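Local structure of aspartate aminotransferase (3MEB) at residues P151-P156 with C210-S215; I204-A209 with I237-S242; G390-T395 with R419-G424. The protein probably catalyses the pyridoxal-phosphate-dependent transfer of the amino group of L-aspartate to 2-oxoglutarate, giving oxaloacetate and L-glutamate, and works as a homodimer. One frame throughout, in Å; residues are numbered along the deposited sequence.

Contact 1: P151-P156 with C210-S215; sequences PSTTWP and CAHNPS. With SO4 (sulfate ion), chain C.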
# COMPACT_ATOMS: atom_id res chain seq x y z
N PRO A 151 -14.59 -20.18 -3.89
CA PRO A 151 -14.51 -21.64 -3.76
C PRO A 151 -14.65 -22.05 -2.27
O PRO A 151 -14.28 -21.24 -1.37
CB PRO A 151 -13.11 -21.96 -4.29
CG PRO A 151 -12.34 -20.66 -4.12
CD PRO A 151 -13.30 -19.58 -4.28
N SER A 152 -15.21 -23.24 -2.01
CA SER A 152 -15.51 -23.65 -0.63
C SER A 152 -14.26 -23.83 0.27
O SER A 152 -14.37 -23.81 1.51
CB SER A 152 -16.40 -24.90 -0.60
OG SER A 152 -15.82 -25.97 -1.34
N THR A 153 -13.11 -24.02 -0.37
CA THR A 153 -11.81 -23.91 0.25
C THR A 153 -11.04 -22.87 -0.54
O THR A 153 -11.03 -22.91 -1.77
CB THR A 153 -11.07 -25.29 0.19
OG1 THR A 153 -11.77 -26.20 1.05
CG2 THR A 153 -9.67 -25.21 0.64
N THR A 154 -10.42 -21.92 0.18
CA THR A 154 -9.72 -20.79 -0.44
C THR A 154 -8.70 -20.19 0.53
O THR A 154 -8.59 -20.61 1.68
CB THR A 154 -10.72 -19.72 -0.92
OG1 THR A 154 -10.11 -18.91 -1.94
CG2 THR A 154 -11.26 -18.84 0.24
N TRP A 155 -7.95 -19.21 0.07
CA TRP A 155 -6.97 -18.55 0.91
C TRP A 155 -7.69 -17.78 2.03
O TRP A 155 -8.54 -16.92 1.71
CB TRP A 155 -6.22 -17.56 0.06
CG TRP A 155 -4.98 -16.95 0.66
CD1 TRP A 155 -3.92 -17.60 1.25
CD2 TRP A 155 -4.63 -15.56 0.61
NE1 TRP A 155 -2.93 -16.69 1.58
CE2 TRP A 155 -3.35 -15.43 1.20
CE3 TRP A 155 -5.27 -14.42 0.10
CZ2 TRP A 155 -2.71 -14.18 1.33
CZ3 TRP A 155 -4.62 -13.17 0.22
CH2 TRP A 155 -3.37 -13.07 0.84
N PRO A 156 -7.36 -18.08 3.32
CA PRO A 156 -8.09 -17.48 4.42
C PRO A 156 -8.24 -15.98 4.33
O PRO A 156 -9.31 -15.44 4.63
CB PRO A 156 -7.25 -17.87 5.65
CG PRO A 156 -6.72 -19.19 5.31
CD PRO A 156 -6.45 -19.14 3.80
N CYS A 210 -4.13 -20.91 -11.01
CA CYS A 210 -3.41 -22.17 -10.93
C CYS A 210 -2.86 -22.30 -9.52
O CYS A 210 -2.83 -21.32 -8.82
CB CYS A 210 -2.25 -22.24 -11.94
SG CYS A 210 -0.88 -21.10 -11.77
N ALA A 211 -2.42 -23.49 -9.12
CA ALA A 211 -1.85 -23.72 -7.78
C ALA A 211 -2.80 -23.22 -6.69
O ALA A 211 -2.42 -22.46 -5.82
CB ALA A 211 -0.42 -23.07 -7.67
N HIS A 212 -4.05 -23.68 -6.74
CA HIS A 212 -5.04 -23.35 -5.74
C HIS A 212 -4.45 -23.51 -4.32
O HIS A 212 -3.79 -24.49 -3.99
CB HIS A 212 -6.26 -24.22 -5.90
CG HIS A 212 -7.31 -24.00 -4.86
ND1 HIS A 212 -7.33 -24.70 -3.67
CD2 HIS A 212 -8.38 -23.18 -4.84
CE1 HIS A 212 -8.39 -24.34 -2.97
NE2 HIS A 212 -9.04 -23.40 -3.65
N ASN A 213 -4.68 -22.49 -3.52
CA ASN A 213 -4.13 -22.37 -2.17
C ASN A 213 -5.34 -22.39 -1.24
O ASN A 213 -6.14 -21.47 -1.31
CB ASN A 213 -3.39 -21.05 -2.10
CG ASN A 213 -2.78 -20.79 -0.77
OD1 ASN A 213 -2.98 -21.51 0.20
ND2 ASN A 213 -2.00 -19.72 -0.72
N PRO A 214 -5.46 -23.40 -0.36
CA PRO A 214 -4.39 -24.26 0.15
C PRO A 214 -4.28 -25.68 -0.41
O PRO A 214 -3.32 -26.38 -0.05
CB PRO A 214 -4.74 -24.34 1.63
CG PRO A 214 -6.27 -24.46 1.59
CD PRO A 214 -6.70 -23.58 0.43
N SER A 215 -5.22 -26.09 -1.27
CA SER A 215 -5.49 -27.53 -1.58
C SER A 215 -4.48 -28.14 -2.53
O SER A 215 -4.20 -29.33 -2.45
CB SER A 215 -6.87 -27.75 -2.17
OG SER A 215 -6.94 -27.42 -3.55
S SO4 C . 0.62 -17.71 1.89
O1 SO4 C . -0.66 -18.41 1.64
O2 SO4 C . 1.43 -18.38 2.89
O3 SO4 C . 1.32 -17.60 0.63
O4 SO4 C . 0.26 -16.38 2.34
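Thr153 makes the tight half of this contact. Its methyl CG2 lies 3.4 Å from Pro214 CD, closer than carbon pairs usually come, and also meets Pro214 CG. Thr153 O takes a 2.8 Å hydrogen bond from His212 NE2. The oxygen lies in the plane of the imidazole, whereas the donor stands 42° out of the carbonyl plane. At the other ring nitrogen, His212 ND1 and Ser215 OG are 2.8 Å apart and hydrogen-bonded, which, with a stack on Tyr178, fixes the rotation of the ring. Both segments run as loops off the ends of parallel strands of the large-domain sheet, where aminotransferases of this family build their cofactor site, and the peptide before Pro214 is cis. Toward that site direct contact thins to Trp155 CD1 beside Asn213 ND2 (3.5 Å), with indole and amide planes 50° apart, and a sulfate ion, probably from the crystallisation liquor, bridges the two: its O1 accepts from Trp155 NE1 at 2.8 Å and from Asn213 ND2 at 3.0 Å. The indole reaches it with CG trans to the backbone N (chi1 -169°). Asn213 OD1 is engaged by Arg419, and Arg319 of the second subunit packs on Trp155.

Contact 2: I204-A209 with I237-S242; sequences IFLFHA and IAFFDS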
# COMPACT_ATOMS: atom_id res chain seq x y z
N ILE A 204 -20.34 -12.99 -9.67
CA ILE A 204 -18.89 -12.89 -9.69
C ILE A 204 -18.30 -14.16 -9.07
O ILE A 204 -18.74 -14.57 -7.98
CB ILE A 204 -18.40 -11.67 -8.88
CG1 ILE A 204 -19.01 -10.37 -9.41
CG2 ILE A 204 -16.86 -11.56 -8.89
CD1 ILE A 204 -19.06 -9.22 -8.37
N PHE A 205 -17.36 -14.81 -9.76
CA PHE A 205 -16.75 -16.03 -9.24
C PHE A 205 -15.29 -15.80 -9.06
O PHE A 205 -14.61 -15.42 -10.01
CB PHE A 205 -17.02 -17.24 -10.17
CG PHE A 205 -18.43 -17.71 -10.08
CD1 PHE A 205 -18.79 -18.70 -9.20
CD2 PHE A 205 -19.43 -17.07 -10.80
CE1 PHE A 205 -20.11 -19.07 -9.08
CE2 PHE A 205 -20.75 -17.45 -10.68
CZ PHE A 205 -21.08 -18.46 -9.82
N LEU A 206 -14.82 -15.99 -7.84
CA LEU A 206 -13.39 -15.92 -7.56
C LEU A 206 -12.77 -17.27 -7.89
O LEU A 206 -13.28 -18.32 -7.44
CB LEU A 206 -13.16 -15.58 -6.07
CG LEU A 206 -11.73 -15.32 -5.61
CD1 LEU A 206 -11.11 -14.07 -6.24
CD2 LEU A 206 -11.75 -15.21 -4.08
N PHE A 207 -11.72 -17.23 -8.71
CA PHE A 207 -11.02 -18.43 -9.15
C PHE A 207 -9.57 -18.23 -8.87
O PHE A 207 -9.05 -17.12 -9.03
CB PHE A 207 -11.11 -18.62 -10.67
CG PHE A 207 -12.46 -19.02 -11.16
CD1 PHE A 207 -13.02 -20.23 -10.77
CD2 PHE A 207 -13.17 -18.20 -12.02
CE1 PHE A 207 -14.32 -20.60 -11.23
CE2 PHE A 207 -14.41 -18.55 -12.49
CZ PHE A 207 -15.00 -19.75 -12.10
N HIS A 208 -8.90 -19.27 -8.45
CA HIS A 208 -7.43 -19.29 -8.48
C HIS A 208 -6.99 -19.71 -9.88
O HIS A 208 -7.47 -20.71 -10.42
CB HIS A 208 -6.90 -20.27 -7.44
CG HIS A 208 -7.31 -19.96 -6.04
ND1 HIS A 208 -6.42 -19.98 -4.99
CD2 HIS A 208 -8.53 -19.70 -5.50
CE1 HIS A 208 -7.07 -19.71 -3.87
NE2 HIS A 208 -8.35 -19.55 -4.14
N ALA A 209 -6.06 -18.97 -10.47
CA ALA A 209 -5.64 -19.21 -11.85
C ALA A 209 -4.94 -20.57 -12.01
O ALA A 209 -5.13 -21.28 -13.02
CB ALA A 209 -4.70 -18.07 -12.30
N ILE A 237 -18.94 -12.99 -14.25
CA ILE A 237 -17.62 -12.38 -14.24
C ILE A 237 -16.66 -13.33 -13.51
O ILE A 237 -16.99 -13.86 -12.45
CB ILE A 237 -17.66 -10.99 -13.56
CG1 ILE A 237 -18.61 -10.02 -14.27
CG2 ILE A 237 -16.26 -10.39 -13.52
CD1 ILE A 237 -20.08 -10.16 -13.85
N ALA A 238 -15.48 -13.55 -14.08
CA ALA A 238 -14.46 -14.36 -13.44
C ALA A 238 -13.45 -13.42 -12.82
O ALA A 238 -12.91 -12.55 -13.51
CB ALA A 238 -13.77 -15.30 -14.47
N PHE A 239 -13.21 -13.57 -11.51
CA PHE A 239 -12.18 -12.84 -10.83
C PHE A 239 -11.05 -13.85 -10.56
O PHE A 239 -11.20 -14.73 -9.73
CB PHE A 239 -12.69 -12.26 -9.52
CG PHE A 239 -11.81 -11.12 -8.96
CD1 PHE A 239 -12.34 -9.88 -8.69
CD2 PHE A 239 -10.45 -11.30 -8.75
CE1 PHE A 239 -11.56 -8.88 -8.18
CE2 PHE A 239 -9.67 -10.29 -8.26
CZ PHE A 239 -10.22 -9.08 -8.00
N PHE A 240 -9.94 -13.69 -11.25
CA PHE A 240 -8.80 -14.57 -11.08
C PHE A 240 -7.83 -13.98 -10.07
O PHE A 240 -7.44 -12.80 -10.18
CB PHE A 240 -8.10 -14.77 -12.42
CG PHE A 240 -8.80 -15.72 -13.36
CD1 PHE A 240 -8.67 -17.11 -13.19
CD2 PHE A 240 -9.56 -15.25 -14.41
CE1 PHE A 240 -9.28 -18.00 -14.06
CE2 PHE A 240 -10.19 -16.12 -15.28
CZ PHE A 240 -10.05 -17.51 -15.11
N ASP A 241 -7.47 -14.80 -9.07
CA ASP A 241 -6.33 -14.55 -8.20
C ASP A 241 -5.16 -15.33 -8.77
O ASP A 241 -5.22 -16.57 -8.87
CB ASP A 241 -6.63 -15.01 -6.77
CG ASP A 241 -5.51 -14.70 -5.78
OD1 ASP A 241 -4.32 -14.58 -6.18
OD2 ASP A 241 -5.81 -14.64 -4.55
N SER A 242 -4.11 -14.62 -9.15
CA SER A 242 -3.00 -15.26 -9.84
C SER A 242 -1.67 -14.87 -9.22
O SER A 242 -1.08 -13.84 -9.55
CB SER A 242 -2.99 -14.87 -11.31
OG SER A 242 -1.84 -15.43 -11.90
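Phe239 O accepts the shortest bond of this strand pair, from Phe207 N at 2.7 Å. The same oxygen is approached by Leu206 CA at 3.3 Å and by the methyl Leu206 CD1. Five backbone hydrogen bonds, all nearly straight at the proton, run from Phe205 N to Ala209 N in parallel register, alternating in direction between the strands. Leu206 and Phe239 lie side by side on the face they share with His208 and Asp241; Leu206 CD1 touches Phe239 CD2 at 3.8 Å because its CG is trans to the backbone N (chi1 -174°). Helix 127-142 covers this face. On the other face Phe207 takes Ala238 CB at its ring edge, 3.8 Å from CD2, while Phe207 CB rests 3.8 Å from Phe240 CD1. The two rings are tilted 37° to each other, and Phe262 packs against both. Near the C-terminal end of strand 237-242, the Asp241 side chain lies beside the cofactor, its OD2 hydrogen-bonded to His158, a second-shell residue that would steady it; as in other aspartate aminotransferases, Asp241 probably faces the pyridine nitrogen. With helix 221-234 between them, the strands form the beta-alpha-beta crossover characteristic of the large domain of this fold.

Contact 3: G390-T395 with R419-G424; sequences GMFTFT and RMSMCG. With SO4 (sulfate ion), chain C; EDO (1,2-ethanediol), chain F.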
# COMPACT_ATOMS: atom_id res chain seq x y z
N GLY A 390 1.94 -26.48 -7.10
CA GLY A 390 2.40 -25.26 -6.48
C GLY A 390 3.41 -25.48 -5.38
O GLY A 390 4.21 -26.41 -5.42
N MET A 391 3.35 -24.60 -4.39
CA MET A 391 4.26 -24.63 -3.27
C MET A 391 3.88 -25.56 -2.12
O MET A 391 4.75 -25.87 -1.30
CB MET A 391 4.37 -23.23 -2.68
CG MET A 391 5.23 -22.29 -3.47
SD MET A 391 5.47 -20.74 -2.57
CE MET A 391 6.66 -19.95 -3.67
N PHE A 392 2.60 -25.94 -2.02
CA PHE A 392 2.13 -26.57 -0.80
C PHE A 392 1.71 -28.03 -1.00
O PHE A 392 1.52 -28.54 -2.13
CB PHE A 392 0.95 -25.80 -0.20
CG PHE A 392 1.20 -24.30 0.01
CD1 PHE A 392 2.01 -23.84 1.06
CD2 PHE A 392 0.63 -23.38 -0.85
CE1 PHE A 392 2.23 -22.49 1.26
CE2 PHE A 392 0.87 -21.99 -0.68
CZ PHE A 392 1.66 -21.55 0.37
N THR A 393 1.60 -28.71 0.14
CA THR A 393 0.81 -29.92 0.22
C THR A 393 -0.26 -29.70 1.29
O THR A 393 0.03 -29.25 2.42
CB THR A 393 1.67 -31.18 0.51
OG1 THR A 393 2.74 -31.30 -0.46
CG2 THR A 393 0.80 -32.41 0.44
N PHE A 394 -1.50 -29.98 0.95
CA PHE A 394 -2.58 -29.96 1.92
C PHE A 394 -2.48 -31.31 2.59
O PHE A 394 -3.08 -32.27 2.14
CB PHE A 394 -3.91 -29.74 1.19
CG PHE A 394 -4.99 -29.06 2.01
CD1 PHE A 394 -4.76 -27.85 2.67
CD2 PHE A 394 -6.27 -29.57 2.04
CE1 PHE A 394 -5.79 -27.21 3.41
CE2 PHE A 394 -7.30 -28.94 2.77
CZ PHE A 394 -7.05 -27.76 3.44
N THR A 395 -1.67 -31.41 3.64
CA THR A 395 -1.26 -32.75 4.12
C THR A 395 -2.38 -33.60 4.72
O THR A 395 -2.33 -34.80 4.62
CB THR A 395 -0.12 -32.71 5.16
OG1 THR A 395 -0.58 -32.14 6.40
CG2 THR A 395 1.13 -31.94 4.61
N ARG A 419 -1.54 -27.58 6.04
CA ARG A 419 -0.89 -27.07 4.85
C ARG A 419 0.62 -26.97 5.11
O ARG A 419 1.04 -26.40 6.11
CB ARG A 419 -1.47 -25.71 4.46
CG ARG A 419 -1.04 -25.28 3.06
CD ARG A 419 -1.31 -23.82 2.76
NE ARG A 419 -0.34 -22.92 3.35
CZ ARG A 419 -0.35 -21.60 3.23
NH1 ARG A 419 -1.27 -20.98 2.49
NH2 ARG A 419 0.58 -20.88 3.86
N MET A 420 1.41 -27.57 4.24
CA MET A 420 2.85 -27.55 4.34
C MET A 420 3.50 -26.85 3.13
O MET A 420 3.20 -27.21 1.97
CB MET A 420 3.37 -28.98 4.47
CG MET A 420 4.90 -29.16 4.39
SD MET A 420 5.42 -30.88 4.15
CE MET A 420 4.96 -31.52 5.77
N SER A 421 4.36 -25.88 3.41
CA SER A 421 5.14 -25.22 2.39
C SER A 421 6.38 -26.05 2.12
O SER A 421 7.27 -26.09 2.91
CB SER A 421 5.57 -23.83 2.79
OG SER A 421 6.40 -23.31 1.77
N MET A 422 6.40 -26.65 0.95
CA MET A 422 7.45 -27.57 0.54
C MET A 422 8.78 -26.85 0.39
O MET A 422 9.83 -27.49 0.49
CB MET A 422 7.02 -28.21 -0.78
CG MET A 422 5.70 -28.99 -0.70
SD MET A 422 5.58 -30.06 0.73
CE MET A 422 6.24 -31.61 0.09
N CYS A 423 8.71 -25.53 0.17
CA CYS A 423 9.88 -24.63 0.04
C CYS A 423 10.78 -24.60 1.26
O CYS A 423 11.98 -24.31 1.16
CB CYS A 423 9.35 -23.18 -0.15
SG CYS A 423 8.48 -22.83 -1.68
N GLY A 424 10.22 -24.92 2.43
CA GLY A 424 11.02 -25.04 3.66
C GLY A 424 11.80 -26.34 3.85
O GLY A 424 12.59 -26.45 4.80
S SO4 C . 0.62 -17.71 1.89
O1 SO4 C . -0.66 -18.41 1.64
O2 SO4 C . 1.43 -18.38 2.89
O3 SO4 C . 1.32 -17.60 0.63
O4 SO4 C . 0.26 -16.38 2.34
C1 EDO F . 9.38 -20.53 4.57
O1 EDO F . 8.17 -19.82 4.88
C2 EDO F . 9.07 -21.86 3.89
O2 EDO F . 8.33 -21.58 2.71
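Strands 392-394 and 419-421 run antiparallel, their axes 4.6 Å apart at closest and 162° between directions, with Thr393 and Met420 as the hydrogen-bonded pair (Met420 N to Thr393 O 2.8 Å) and a further bond from Met422 N to Met391 O at 2.9 Å where the chain enters a short 3-10 turn. On the face carrying Phe392, Phe394 and Arg419, the guanidinium of Arg419 lies flat on the Phe392 ring, planes 17° apart and centres 3.8 Å apart, a stacked cation-pi pair. Arg419 NE sits 3.3 Å from Phe392 CE1, nearer the rim than the middle of the ring, while the methylene CD covers the same face as a CH-pi contact. A bend at CG-CD (chi3 78°) lays the end of the otherwise extended chain on the ring. The opposite ring face is backed by Met391 CB, so the phenyl is held between two neighbours. Beyond it, Met391 CG meets Cys423 SG at 3.7 Å. On the other side of the strands, Met420 CB packs across the methyl of Thr395, and the bent Met422 chain brings SD beside Thr393 OG1, whose hydrogen-bond partner is Arg361 of helix 340-370. Held flat, the guanidinium presents its two terminal nitrogens to the sulfate: NH1 bonds O1 at 2.8 Å and NH2 bonds O2 at 2.8 Å. NH2 also donates to the carbonyl of Gly55, which helps set the direction of the fork. A two-pronged grip of this kind suits a carboxylate as well as a sulfate, and the sulfate probably occupies the place of the substrate alpha-carboxylate, as bound by the equivalent arginine in related aspartate aminotransferases.

Overall arrangement
Contact 1 stands between the other two. It adjoins contact 2, centres 11 Å apart, through Thr154 OG1 and His208 NE2, 2.9 Å apart and probably hydrogen-bonded. It adjoins contact 3, centres 12 Å apart, through Asn213 OD1 and Arg419 NH1, also at 2.9 Å, and through Pro214 CG packed 3.3 Å from Phe394 CE1. Contacts 2 and 3 do not touch; their nearest atoms are about 9 Å apart. The three flank one active site: Asp241 of contact 2 and Asn213 of contact 1 have side-chain atoms whose nearest approach to the bound pyridoxal phosphate is about 3 Å, while contacts 1 and 3 share the sulfate, which Lys277 and Gly57 also bind.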